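Local coordinates for uncharacterized protein (Acidithiobacillus ferrooxidans, PDB 3LUU), which is of unknown function but binds zinc and belongs to the gamma-butyrobetaine hydroxylase-like N-terminal domain family, at residues 39-44 and 92-97. Sequence-based numbering, arbitrary orientation.
Sequences RVECPC and WEYLRR. With ZN (zinc ion), chain B.
Tyr94 reaches out from helix 92-98 and donates its phenol hydroxyl to the backbone carbonyl of Glu41. The bond is short, 2.6 Å from Tyr94 OH to Glu41 O. The donor lies in the carbonyl plane, with a C=O...donor angle of 146°. Glu41 O in turn sits at the edge of the ring and in its plane. With CG anti to the backbone N (chi1 -171°), the Tyr94 ring points from the helix toward the 41-43 turn. Glu41 is the first residue after helix 35-40 to leave helical geometry.

Pro43 provides the second touch. Its CG meets Tyr94 CE2 at 3.4 Å, and its CD is 3.8 Å from the same ring carbon. The proline thus meets the CE2 corner of the ring obliquely, while the hydroxyl is held by the preceding turn. Pro43 also rests on Phe90 of strand 89-91, next to the start of helix 92-98.

The Glu41 side chain runs on past the phenol to the zinc ion. Its chain bends at chi2, and OE2 binds the zinc ion at 2.0 Å. The carboxylate plane stands 81° from the tyrosine ring. Within the side chain of Glu41, CB comes closest to the phenol, 3.7 Å from Tyr94 OH. His37 and the C-terminal Glu101 also bind this zinc.

The two ends of Glu41 therefore have different tasks: its carbonyl receives Tyr94 and its carboxylate takes the metal. Tyr94 is not a zinc ligand here. By holding the backbone of a ligand residue, it probably acts as a second-shell group that helps position Glu41 at this surface site.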
# COMPACT_ATOMS: atom_id res chain seq x y z
N ARG A 39 -1.52 6.71 -0.81
CA ARG A 39 -2.38 7.54 -1.62
C ARG A 39 -1.59 8.48 -2.52
O ARG A 39 -1.91 8.63 -3.70
CB ARG A 39 -3.37 8.30 -0.71
CG ARG A 39 -4.35 9.22 -1.43
CD ARG A 39 -5.20 8.49 -2.43
NE ARG A 39 -5.97 9.42 -3.24
CZ ARG A 39 -5.57 9.94 -4.40
NH1 ARG A 39 -4.40 9.64 -4.92
NH2 ARG A 39 -6.35 10.79 -5.04
N VAL A 40 -0.57 9.15 -1.99
CA VAL A 40 0.14 10.13 -2.81
C VAL A 40 1.03 9.45 -3.84
O VAL A 40 1.36 10.06 -4.84
CB VAL A 40 0.89 11.20 -1.99
CG1 VAL A 40 -0.08 11.91 -1.02
CG2 VAL A 40 1.99 10.62 -1.23
N GLU A 41 1.42 8.20 -3.59
CA GLU A 41 2.14 7.34 -4.58
C GLU A 41 1.24 6.37 -5.34
O GLU A 41 1.74 5.44 -5.94
CB GLU A 41 3.14 6.44 -3.86
CG GLU A 41 4.13 7.15 -3.01
CD GLU A 41 5.35 7.49 -3.77
OE1 GLU A 41 5.18 7.69 -4.99
OE2 GLU A 41 6.44 7.53 -3.15
N CYS A 42 -0.07 6.53 -5.26
CA CYS A 42 -1.01 5.64 -5.93
C CYS A 42 -0.72 5.58 -7.44
O CYS A 42 -0.87 6.60 -8.10
CB CYS A 42 -2.43 6.15 -5.69
SG CYS A 42 -3.72 5.15 -6.43
N PRO A 43 -0.29 4.39 -7.98
CA PRO A 43 0.07 4.31 -9.41
C PRO A 43 -1.07 4.81 -10.30
O PRO A 43 -0.82 5.37 -11.37
CB PRO A 43 0.31 2.81 -9.64
CG PRO A 43 0.54 2.25 -8.32
CD PRO A 43 -0.33 3.05 -7.39
N CYS A 44 -2.30 4.62 -9.83
CA CYS A 44 -3.44 5.34 -10.35
C CYS A 44 -3.77 6.43 -9.34
O CYS A 44 -4.22 7.51 -9.70
CB CYS A 44 -4.64 4.42 -10.56
N TRP A 92 2.95 -6.14 -5.51
CA TRP A 92 3.81 -6.48 -4.38
C TRP A 92 5.20 -5.84 -4.49
O TRP A 92 5.70 -5.26 -3.53
CB TRP A 92 3.93 -7.99 -4.23
CG TRP A 92 2.61 -8.69 -4.09
CD1 TRP A 92 2.19 -9.78 -4.80
CD2 TRP A 92 1.54 -8.36 -3.20
NE1 TRP A 92 0.93 -10.15 -4.41
CE2 TRP A 92 0.50 -9.30 -3.43
CE3 TRP A 92 1.36 -7.39 -2.21
CZ2 TRP A 92 -0.70 -9.28 -2.72
CZ3 TRP A 92 0.16 -7.37 -1.50
CH2 TRP A 92 -0.85 -8.31 -1.76
N GLU A 93 5.77 -5.89 -5.69
CA GLU A 93 7.06 -5.29 -5.97
C GLU A 93 7.03 -3.79 -5.69
O GLU A 93 7.92 -3.25 -5.03
CB GLU A 93 7.50 -5.60 -7.42
CG GLU A 93 8.97 -5.82 -7.61
N TYR A 94 6.01 -3.11 -6.18
CA TYR A 94 5.83 -1.68 -5.94
C TYR A 94 5.69 -1.34 -4.45
O TYR A 94 6.30 -0.40 -3.97
CB TYR A 94 4.60 -1.18 -6.67
CG TYR A 94 4.43 0.30 -6.69
CD1 TYR A 94 5.33 1.11 -7.35
CD2 TYR A 94 3.36 0.89 -6.10
CE1 TYR A 94 5.18 2.47 -7.37
CE2 TYR A 94 3.20 2.25 -6.13
CZ TYR A 94 4.10 3.03 -6.77
OH TYR A 94 3.91 4.39 -6.81
N LEU A 95 4.86 -2.08 -3.72
CA LEU A 95 4.68 -1.85 -2.29
C LEU A 95 6.00 -2.00 -1.55
O LEU A 95 6.36 -1.15 -0.71
CB LEU A 95 3.67 -2.82 -1.70
CG LEU A 95 2.24 -2.62 -2.09
CD1 LEU A 95 1.44 -3.81 -1.57
CD2 LEU A 95 1.73 -1.30 -1.53
N ARG A 96 6.73 -3.06 -1.87
CA ARG A 96 8.04 -3.25 -1.24
C ARG A 96 9.00 -2.08 -1.52
O ARG A 96 9.71 -1.62 -0.62
CB ARG A 96 8.63 -4.58 -1.68
CG ARG A 96 9.82 -4.99 -0.93
CD ARG A 96 9.55 -5.16 0.54
NE ARG A 96 10.83 -5.29 1.21
CZ ARG A 96 11.34 -6.41 1.72
NH1 ARG A 96 10.68 -7.58 1.68
NH2 ARG A 96 12.53 -6.35 2.29
N ARG A 97 9.00 -1.61 -2.77
CA ARG A 97 9.79 -0.47 -3.22
C ARG A 97 9.44 0.82 -2.48
O ARG A 97 10.32 1.64 -2.23
CB ARG A 97 9.63 -0.25 -4.75
CG ARG A 97 10.81 -0.76 -5.64
CD ARG A 97 10.50 -0.73 -7.18
NE ARG A 97 9.61 0.38 -7.60
CZ ARG A 97 9.91 1.39 -8.42
NH1 ARG A 97 11.11 1.51 -9.00
NH2 ARG A 97 8.98 2.31 -8.69
ZN ZN B . 7.41 7.38 -1.38